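Putative retaining b-glycosidase (Saccharophagus degradans, PDB 5A95) probably hydrolyses beta-1,4 linkages in mixed-linkage beta-1,3/1,4-glucans, as a retaining glycoside hydrolase of family 5. Local coordinates at residues Trp141-Tyr146 against Glu185-Pro190; Gly198-Ala203 against Ala228-Ala233. The protein carries 1 engineered substitution. One frame throughout, in Å; residues are numbered along the deposited sequence.

Contact 1. Residues Trp141-Tyr146 against Glu185-Pro190. With BGC (beta-D-glucopyranose), chain D.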
ATOM      1  N   TRP A 141      19.086   3.957  -3.610  1.00  5.25           N
ATOM      2  CA  TRP A 141      17.847   4.113  -2.861  1.00  5.91           C
ATOM      3  C   TRP A 141      18.102   3.524  -1.465  1.00  5.17           C
ATOM      4  O   TRP A 141      18.157   2.299  -1.255  1.00  5.67           O
ATOM      5  CB  TRP A 141      16.724   3.410  -3.608  1.00  5.99           C
ATOM      6  CG  TRP A 141      15.343   3.536  -2.989  1.00  5.44           C
ATOM      7  CD1 TRP A 141      14.530   2.496  -2.613  1.00  5.90           C
ATOM      8  CD2 TRP A 141      14.601   4.736  -2.732  1.00  5.88           C
ATOM      9  NE1 TRP A 141      13.339   2.972  -2.140  1.00  6.30           N
ATOM     10  CE2 TRP A 141      13.354   4.340  -2.205  1.00  6.05           C
ATOM     11  CE3 TRP A 141      14.849   6.108  -2.899  1.00  6.15           C
ATOM     12  CZ2 TRP A 141      12.356   5.262  -1.870  1.00  6.58           C
ATOM     13  CZ3 TRP A 141      13.845   7.023  -2.555  1.00  6.53           C
ATOM     14  CH2 TRP A 141      12.633   6.602  -2.031  1.00  6.99           C
ATOM     15  N   HIS A 142      18.346   4.428  -0.539  1.00  5.23           N
ATOM     16  CA  HIS A 142      19.044   4.078   0.691  1.00  6.17           C
ATOM     17  C   HIS A 142      18.057   3.733   1.806  1.00  5.29           C
ATOM     18  O   HIS A 142      17.789   4.521   2.717  1.00  6.46           O
ATOM     19  CB  HIS A 142      20.001   5.181   1.096  1.00  6.09           C
ATOM     20  CG  HIS A 142      21.013   4.751   2.087  1.00  6.22           C
ATOM     21  ND1 HIS A 142      22.198   4.167   1.729  1.00  6.71           N
ATOM     22  CD2 HIS A 142      21.006   4.791   3.439  1.00  7.87           C
ATOM     23  CE1 HIS A 142      22.892   3.897   2.815  1.00  7.32           C
ATOM     24  NE2 HIS A 142      22.191   4.266   3.867  1.00  6.56           N
ATOM     25  N   SER A 143      17.548   2.518   1.727  1.00  5.15           N
ATOM     26  CA  SER A 143      16.722   1.943   2.748  1.00  5.64           C
ATOM     27  C   SER A 143      17.434   0.724   3.345  1.00  5.40           C
ATOM     28  O   SER A 143      18.406   0.199   2.796  1.00  6.35           O
ATOM     29  CB  SER A 143      15.349   1.589   2.173  1.00  6.91           C
ATOM     30  OG  SER A 143      14.493   1.037   3.167  1.00  6.62           O
ATOM     31  N   ILE A 144      16.961   0.308   4.515  1.00  5.75           N
ATOM     32  CA  ILE A 144      17.503  -0.804   5.289  1.00  6.06           C
ATOM     33  C   ILE A 144      16.303  -1.549   5.834  1.00  5.58           C
ATOM     34  O   ILE A 144      15.540  -0.979   6.641  1.00  6.37           O
ATOM     35  CB  ILE A 144      18.397  -0.338   6.460  1.00  5.81           C
ATOM     36  CG1 ILE A 144      19.523   0.573   5.976  1.00  6.01           C
ATOM     37  CG2 ILE A 144      18.948  -1.568   7.179  1.00  6.26           C
ATOM     38  CD1 ILE A 144      20.480   1.013   7.054  1.00  7.36           C
ATOM     39  N   GLY A 145      16.093  -2.786   5.390  1.00  5.80           N
ATOM     40  CA  GLY A 145      14.967  -3.562   5.825  1.00  5.89           C
ATOM     41  C   GLY A 145      14.472  -4.500   4.747  1.00  5.54           C
ATOM     42  O   GLY A 145      15.258  -4.917   3.870  1.00  6.08           O
ATOM     43  N   TYR A 146      13.187  -4.829   4.794  1.00  5.90           N
ATOM     44  CA  TYR A 146      12.629  -5.867   3.943  1.00  5.35           C
ATOM     45  C   TYR A 146      11.486  -5.289   3.144  1.00  5.78           C
ATOM     46  O   TYR A 146      10.350  -5.140   3.629  1.00  6.29           O
ATOM     47  CB  TYR A 146      12.183  -7.100   4.782  1.00  5.27           C
ATOM     48  CG  TYR A 146      12.066  -8.354   3.967  1.00  5.88           C
ATOM     49  CD1 TYR A 146      13.159  -8.816   3.249  1.00  6.76           C
ATOM     50  CD2 TYR A 146      10.874  -9.038   3.852  1.00  6.28           C
ATOM     51  CE1 TYR A 146      13.089  -9.935   2.457  1.00  7.61           C
ATOM     52  CE2 TYR A 146      10.797 -10.180   3.064  1.00  6.48           C
ATOM     53  CZ  TYR A 146      11.909 -10.610   2.360  1.00  6.48           C
ATOM     54  OH  TYR A 146      11.902 -11.725   1.542  1.00  7.07           O
ATOM     55  N   GLU A 185      21.366   1.534  -7.800  1.00  5.85           N
ATOM     56  CA  GLU A 185      21.461   0.578  -6.678  1.00  5.80           C
ATOM     57  C   GLU A 185      20.085   0.502  -6.027  1.00  5.54           C
ATOM     58  O   GLU A 185      19.681   1.389  -5.287  1.00  5.88           O
ATOM     59  CB  GLU A 185      22.548   0.996  -5.732  1.00  6.24           C
ATOM     60  CG  GLU A 185      22.744   0.043  -4.562  1.00  5.96           C
ATOM     61  CD  GLU A 185      24.013   0.332  -3.782  1.00  6.47           C
ATOM     62  OE1 GLU A 185      24.648   1.365  -4.086  1.00  7.30           O
ATOM     63  OE2 GLU A 185      24.350  -0.446  -2.854  1.00  6.43           O
ATOM     64  N   LEU A 186      19.377  -0.567  -6.338  1.00  5.77           N
ATOM     65  CA  LEU A 186      17.933  -0.660  -6.201  1.00  5.60           C
ATOM     66  C   LEU A 186      17.414  -0.546  -4.767  1.00  5.57           C
ATOM     67  O   LEU A 186      16.351   0.033  -4.551  1.00  5.59           O
ATOM     68  CB  LEU A 186      17.431  -1.973  -6.803  1.00  5.48           C
ATOM     69  CG  LEU A 186      17.804  -2.200  -8.282  1.00  5.67           C
ATOM     70  CD1 LEU A 186      17.175  -3.508  -8.776  1.00  6.68           C
ATOM     71  CD2 LEU A 186      17.404  -1.031  -9.159  1.00  6.90           C
ATOM     72  N   PHE A 187      18.159  -1.124  -3.818  1.00  5.22           N
ATOM     73  CA  PHE A 187      17.739  -1.145  -2.413  1.00  5.07           C
ATOM     74  C   PHE A 187      18.979  -1.415  -1.572  1.00  4.94           C
ATOM     75  O   PHE A 187      19.454  -2.549  -1.498  1.00  5.90           O
ATOM     76  CB  PHE A 187      16.670  -2.204  -2.166  1.00  5.75           C
ATOM     77  CG  PHE A 187      16.053  -2.107  -0.795  1.00  5.59           C
ATOM     78  CD1 PHE A 187      16.679  -2.669   0.300  1.00  5.67           C
ATOM     79  CD2 PHE A 187      14.835  -1.481  -0.610  1.00  5.57           C
ATOM     80  CE1 PHE A 187      16.103  -2.570   1.568  1.00  5.77           C
ATOM     81  CE2 PHE A 187      14.271  -1.376   0.631  1.00  6.15           C
ATOM     82  CZ  PHE A 187      14.903  -1.915   1.720  1.00  6.14           C
ATOM     83  N   ASN A 188      19.489  -0.368  -0.917  1.00  5.86           N
ATOM     84  CA  ASN A 188      20.767  -0.393  -0.200  1.00  4.80           C
ATOM     85  C   ASN A 188      21.045  -1.689   0.580  1.00  5.91           C
ATOM     86  O   ASN A 188      21.984  -2.436   0.292  1.00  5.78           O
ATOM     87  CB  ASN A 188      20.801   0.833   0.690  1.00  5.38           C
ATOM     88  CG  ASN A 188      21.906   0.835   1.722  1.00  5.77           C
ATOM     89  OD1 ASN A 188      23.080   0.685   1.432  1.00  6.68           O
ATOM     90  ND2 ASN A 188      21.506   1.063   2.975  1.00  6.59           N
ATOM     91  N   GLU A 189      20.265  -1.945   1.634  1.00  5.49           N
ATOM     92  CA  GLU A 189      20.577  -3.031   2.569  1.00  5.44           C
ATOM     93  C   GLU A 189      19.371  -3.878   2.915  1.00  4.12           C
ATOM     94  O   GLU A 189      18.654  -3.599   3.909  1.00  5.89           O
ATOM     95  CB  GLU A 189      21.277  -2.512   3.833  1.00  6.05           C
ATOM     96  CG  GLU A 189      22.754  -2.247   3.586  1.00  6.85           C
ATOM     97  CD  GLU A 189      23.523  -1.761   4.781  1.00  7.66           C
ATOM     98  OE1 GLU A 189      22.899  -1.243   5.711  1.00 10.55           O
ATOM     99  OE2 GLU A 189      24.765  -1.855   4.743  1.00  8.08           O
ATOM    100  N   PRO A 190      19.174  -4.962   2.151  1.00  4.68           N
ATOM    101  CA  PRO A 190      18.158  -5.928   2.526  1.00  4.83           C
ATOM    102  C   PRO A 190      18.514  -6.590   3.858  1.00  5.53           C
ATOM    103  O   PRO A 190      19.630  -7.069   4.043  1.00  5.47           O
ATOM    104  CB  PRO A 190      18.206  -6.934   1.386  1.00  5.63           C
ATOM    105  CG  PRO A 190      18.764  -6.144   0.232  1.00  5.75           C
ATOM    106  CD  PRO A 190      19.827  -5.328   0.889  1.00  5.30           C
TER
HETATM  107  C2  BGC D   1      23.993   1.871   6.836  1.00 12.97           C
HETATM  108  C3  BGC D   1      24.480   3.312   6.966  1.00 12.38           C
HETATM  109  C4  BGC D   1      25.112   3.511   8.349  1.00 11.95           C
HETATM  110  C5  BGC D   1      26.200   2.479   8.571  1.00 13.86           C
HETATM  111  C6  BGC D   1      26.884   2.633   9.908  1.00 17.66           C
HETATM  112  C1  BGC D   1      24.984   0.828   7.343  1.00 14.00           C
HETATM  113  O1  BGC D   1      24.373  -0.394   7.674  1.00 15.06           O
HETATM  114  O2  BGC D   1      23.598   1.606   5.439  1.00 13.04           O
HETATM  115  O3  BGC D   1      23.344   4.188   6.682  1.00 10.68           O
HETATM  116  O4  BGC D   1      25.665   4.812   8.600  1.00 11.57           O
HETATM  117  O5  BGC D   1      25.556   1.209   8.571  1.00 14.48           O
HETATM  118  O6  BGC D   1      27.721   1.482  10.035  1.00 24.57           O

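Contact 2. Residues Gly198-Ala203 against Ala228-Ala233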
ATOM      1  N   GLY A 198       9.956  -9.782   8.820  1.00  6.06           N
ATOM      2  CA  GLY A 198       9.377 -10.646   7.783  1.00  6.83           C
ATOM      3  C   GLY A 198      10.241 -11.880   7.654  1.00  6.42           C
ATOM      4  O   GLY A 198      11.275 -11.987   8.311  1.00  7.05           O
ATOM      5  N   GLU A 199       9.814 -12.819   6.838  1.00  7.07           N
ATOM      6  CA  GLU A 199      10.595 -14.040   6.600  1.00  7.03           C
ATOM      7  C   GLU A 199      11.516 -13.799   5.403  1.00  6.80           C
ATOM      8  O   GLU A 199      11.056 -13.713   4.275  1.00  8.05           O
ATOM      9  CB  GLU A 199       9.679 -15.246   6.291  1.00  8.26           C
ATOM     10  CG  GLU A 199      10.444 -16.515   5.886  1.00  9.66           C
ATOM     11  CD  GLU A 199       9.593 -17.686   5.465  1.00 10.19           C
ATOM     12  OE1 GLU A 199       8.428 -17.765   5.891  1.00 13.13           O
ATOM     13  OE2 GLU A 199      10.098 -18.552   4.710  1.00 11.63           O
ATOM     14  N   ARG A 200      12.814 -13.744   5.626  1.00  6.49           N
ATOM     15  CA  ARG A 200      13.693 -13.535   4.494  1.00  6.90           C
ATOM     16  C   ARG A 200      13.517 -14.694   3.528  1.00  6.34           C
ATOM     17  O   ARG A 200      13.505 -15.846   3.935  1.00  7.33           O
ATOM     18  CB  ARG A 200      15.142 -13.309   4.924  1.00  8.57           C
ATOM     19  CG  ARG A 200      15.947 -14.542   5.209  1.00  9.49           C
ATOM     20  CD  ARG A 200      17.371 -14.209   5.636  1.00  9.44           C
ATOM     21  NE  ARG A 200      17.427 -13.578   6.952  1.00  8.81           N
ATOM     22  CZ  ARG A 200      17.355 -14.233   8.102  1.00  9.12           C
ATOM     23  NH1 ARG A 200      17.172 -15.559   8.148  1.00 11.08           N
ATOM     24  NH2 ARG A 200      17.469 -13.549   9.211  1.00 11.75           N
ATOM     25  N   ASN A 201      13.398 -14.362   2.253  1.00  6.33           N
ATOM     26  CA  ASN A 201      13.117 -15.368   1.229  1.00  6.32           C
ATOM     27  C   ASN A 201      13.746 -14.931  -0.084  1.00  6.22           C
ATOM     28  O   ASN A 201      13.337 -13.923  -0.660  1.00  6.28           O
ATOM     29  CB  ASN A 201      11.622 -15.556   1.054  1.00  6.46           C
ATOM     30  CG  ASN A 201      11.297 -16.687   0.090  1.00  7.15           C
ATOM     31  OD1 ASN A 201      11.029 -16.460  -1.084  1.00  8.12           O
ATOM     32  ND2 ASN A 201      11.374 -17.927   0.580  1.00  8.32           N
ATOM     33  N   TRP A 202      14.754 -15.673  -0.529  1.00  6.38           N
ATOM     34  CA  TRP A 202      15.447 -15.279  -1.751  1.00  6.22           C
ATOM     35  C   TRP A 202      14.522 -15.226  -2.955  1.00  6.52           C
ATOM     36  O   TRP A 202      14.593 -14.281  -3.742  1.00  7.14           O
ATOM     37  CB  TRP A 202      16.657 -16.205  -2.024  1.00  7.18           C
ATOM     38  CG  TRP A 202      17.375 -15.799  -3.272  1.00  6.98           C
ATOM     39  CD1 TRP A 202      17.367 -16.434  -4.455  1.00  6.96           C
ATOM     40  CD2 TRP A 202      18.137 -14.605  -3.448  1.00  6.95           C
ATOM     41  NE1 TRP A 202      18.078 -15.721  -5.376  1.00  7.30           N
ATOM     42  CE2 TRP A 202      18.584 -14.604  -4.785  1.00  7.91           C
ATOM     43  CE3 TRP A 202      18.530 -13.566  -2.607  1.00  9.41           C
ATOM     44  CZ2 TRP A 202      19.344 -13.586  -5.308  1.00  9.68           C
ATOM     45  CZ3 TRP A 202      19.309 -12.563  -3.132  1.00 11.37           C
ATOM     46  CH2 TRP A 202      19.721 -12.585  -4.458  1.00 11.01           C
ATOM     47  N   ALA A 203      13.669 -16.227  -3.133  1.00  6.81           N
ATOM     48  CA  ALA A 203      12.846 -16.200  -4.322  1.00  7.58           C
ATOM     49  C   ALA A 203      11.980 -14.943  -4.410  1.00  7.27           C
ATOM     50  O   ALA A 203      11.846 -14.331  -5.463  1.00  8.51           O
ATOM     51  CB  ALA A 203      11.990 -17.468  -4.409  1.00  9.64           C
ATOM     52  N   ALA A 228      21.454  -6.440  -4.273  1.00  5.86           N
ATOM     53  CA  ALA A 228      22.023  -6.844  -2.998  1.00  5.61           C
ATOM     54  C   ALA A 228      21.310  -8.068  -2.411  1.00  5.54           C
ATOM     55  O   ALA A 228      20.121  -8.300  -2.646  1.00  5.94           O
ATOM     56  CB  ALA A 228      21.893  -5.730  -1.981  1.00  6.72           C
ATOM     57  N   GLY A 229      22.075  -8.826  -1.641  1.00  5.87           N
ATOM     58  CA  GLY A 229      21.553  -9.915  -0.850  1.00  6.28           C
ATOM     59  C   GLY A 229      21.251  -9.524   0.593  1.00  5.92           C
ATOM     60  O   GLY A 229      21.287  -8.358   0.991  1.00  5.97           O
ATOM     61  N   PHE A 230      20.921 -10.545   1.368  1.00  5.72           N
ATOM     62  CA  PHE A 230      20.510 -10.398   2.766  1.00  5.54           C
ATOM     63  C   PHE A 230      21.690 -10.157   3.696  1.00  5.68           C
ATOM     64  O   PHE A 230      22.849  -9.990   3.280  1.00  6.19           O
ATOM     65  CB  PHE A 230      19.680 -11.623   3.205  1.00  6.34           C
ATOM     66  CG  PHE A 230      18.455 -11.895   2.348  1.00  5.96           C
ATOM     67  CD1 PHE A 230      17.684 -10.873   1.845  1.00  8.25           C
ATOM     68  CD2 PHE A 230      18.059 -13.195   2.099  1.00  7.18           C
ATOM     69  CE1 PHE A 230      16.542 -11.125   1.095  1.00  7.10           C
ATOM     70  CE2 PHE A 230      16.929 -13.450   1.358  1.00  7.98           C
ATOM     71  CZ  PHE A 230      16.190 -12.428   0.860  1.00  6.75           C
ATOM     72  N   ASN A 231      21.369 -10.057   4.995  1.00  5.61           N
ATOM     73  CA  ASN A 231      22.343  -9.714   6.022  1.00  6.04           C
ATOM     74  C   ASN A 231      22.995  -8.368   5.728  1.00  5.51           C
ATOM     75  O   ASN A 231      24.204  -8.206   5.844  1.00  6.79           O
ATOM     76  CB  ASN A 231      23.403 -10.825   6.180  1.00  7.39           C
ATOM     77  CG  ASN A 231      24.256 -10.658   7.429  1.00  8.38           C
ATOM     78  OD1 ASN A 231      23.927  -9.892   8.334  1.00  9.64           O
ATOM     79  ND2 ASN A 231      25.411 -11.306   7.438  1.00 10.45           N
ATOM     80  N   TRP A 232      22.160  -7.385   5.423  1.00  5.61           N
ATOM     81  CA  TRP A 232      22.595  -6.029   5.120  1.00  5.82           C
ATOM     82  C   TRP A 232      23.549  -5.997   3.915  1.00  5.80           C
ATOM     83  O   TRP A 232      24.672  -5.471   3.986  1.00  5.99           O
ATOM     84  CB  TRP A 232      23.229  -5.340   6.328  1.00  5.69           C
ATOM     85  CG  TRP A 232      22.306  -5.019   7.480  1.00  6.36           C
ATOM     86  CD1 TRP A 232      21.772  -3.789   7.738  1.00  6.54           C
ATOM     87  CD2 TRP A 232      21.873  -5.878   8.529  1.00  5.88           C
ATOM     88  NE1 TRP A 232      21.026  -3.825   8.895  1.00  6.58           N
ATOM     89  CE2 TRP A 232      21.081  -5.087   9.413  1.00  6.05           C
ATOM     90  CE3 TRP A 232      22.108  -7.209   8.848  1.00  6.37           C
ATOM     91  CZ2 TRP A 232      20.471  -5.614  10.548  1.00  7.26           C
ATOM     92  CZ3 TRP A 232      21.492  -7.727   9.979  1.00  7.15           C
ATOM     93  CH2 TRP A 232      20.692  -6.935  10.817  1.00  7.55           C
ATOM     94  N   ALA A 233      23.091  -6.563   2.799  1.00  5.60           N
ATOM     95  CA  ALA A 233      23.853  -6.579   1.554  1.00  5.95           C
ATOM     96  C   ALA A 233      25.199  -7.251   1.750  1.00  5.56           C
ATOM     97  O   ALA A 233      26.201  -6.810   1.230  1.00  7.39           O
ATOM     98  CB  ALA A 233      24.030  -5.156   0.986  1.00  6.38           C
TER

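Contact 1. Residues Trp141-Tyr146 against Glu185-Pro190
The imidazole of His142 has the carboxamide of Asn188 stacked over one face, the two planes 20° apart, and turns its NE2 edge to a bound glucose; the His107 ring also stacks with it. This is the C-terminal end of two neighbouring parallel strands of the (beta/alpha)8 barrel, where the Asn-Glu-Pro sequence of family 5 hydrolases meets the sugar. His142 NE2 gives an almost straight bond to glucose O3 (3.0 Å), while Asp140 holds ND1 and so fixes the ring. Asn188 reaches two acceptors through a trans first torsion (chi1 168°): ND2 donates to glucose O2 at 3.3 Å and to Ser143 O at 3.2 Å, from above that carbonyl's plane. OD1 takes a bond from Arg103, which sets the amide's orientation. Replacing His142 by an alanine is likely to leave glucose O3 without this donor and one side of the Asn188 amide without its stacking partner. Ser143 O accepts a second bond, from Glu189 N. The Phe187 ring meets Ser143 obliquely, CZ to OG 3.3 Å, and OG is hydrogen-bonded to Tyr157 O. Alongside Ile144, Glu189 is bonded through OE2 to His254, and its OE1 receives the hydroxyl of glucose O1 at 2.6 Å.

Contact 2. Residues Gly198-Ala203 against Ala228-Ala233
Phe230 is sandwiched between Arg200 and Trp202, which approach opposite faces of its ring. On one side the indole presents an edge, making a T-shaped pair with planes at 76° and six-membered ring centroids 6.0 Å apart; Trp202 CE3 comes to 4.3 Å from Phe230 CE2. Across the other face lies the aliphatic part of Arg200, whose CB makes a CH-pi contact 4.1 Å from the Phe230 centroid. Because Arg200 CG sits between its backbone N and carbonyl carbon (chi1 83°), the chain runs on over the ring, and CD reaches Phe230 CD2 at 3.7 Å. The rim of the phenyl meets backbone, with CZ 3.6 Å from Asn201 O and CE2 equally near Trp202 N. Trp202 also borders Gly229, its CZ3 being 4.2 Å from the glycine CA, and a CB on that residue would come just as near. The indole NE1 is bonded to Ala242 O. Asn201 takes no part through its side chain, which instead caps the helix 202-219 by accepting from Glu204 N. The contact thus joins the N-terminus of that helix to the loop leaving strand 224-227, two points at the same end of one beta-alpha-beta crossover of the (beta/alpha)8 barrel.

How the contacts relate
Contact 1 is wholly buried, its centre about 10 Å from that of the chain, whereas the centre of contact 2 lies about 17 Å from it and the contact is partly exposed. The first is polar, built from strand pairing and side-chain bonds that converge on the sugar; the second rests on aromatic and aliphatic packing. They adjoin through the short strand 189-190, from which the chain leads to helix 202-219. Pro190 O lies 2.9 Å from Trp232 N in a probable backbone hydrogen bond, and Tyr146 OH makes a weak bond to Asn201 N. Glu189 also packs against Trp232, and Phe230 touches Tyr146 and Pro190 of contact 1 while it carries contact 2.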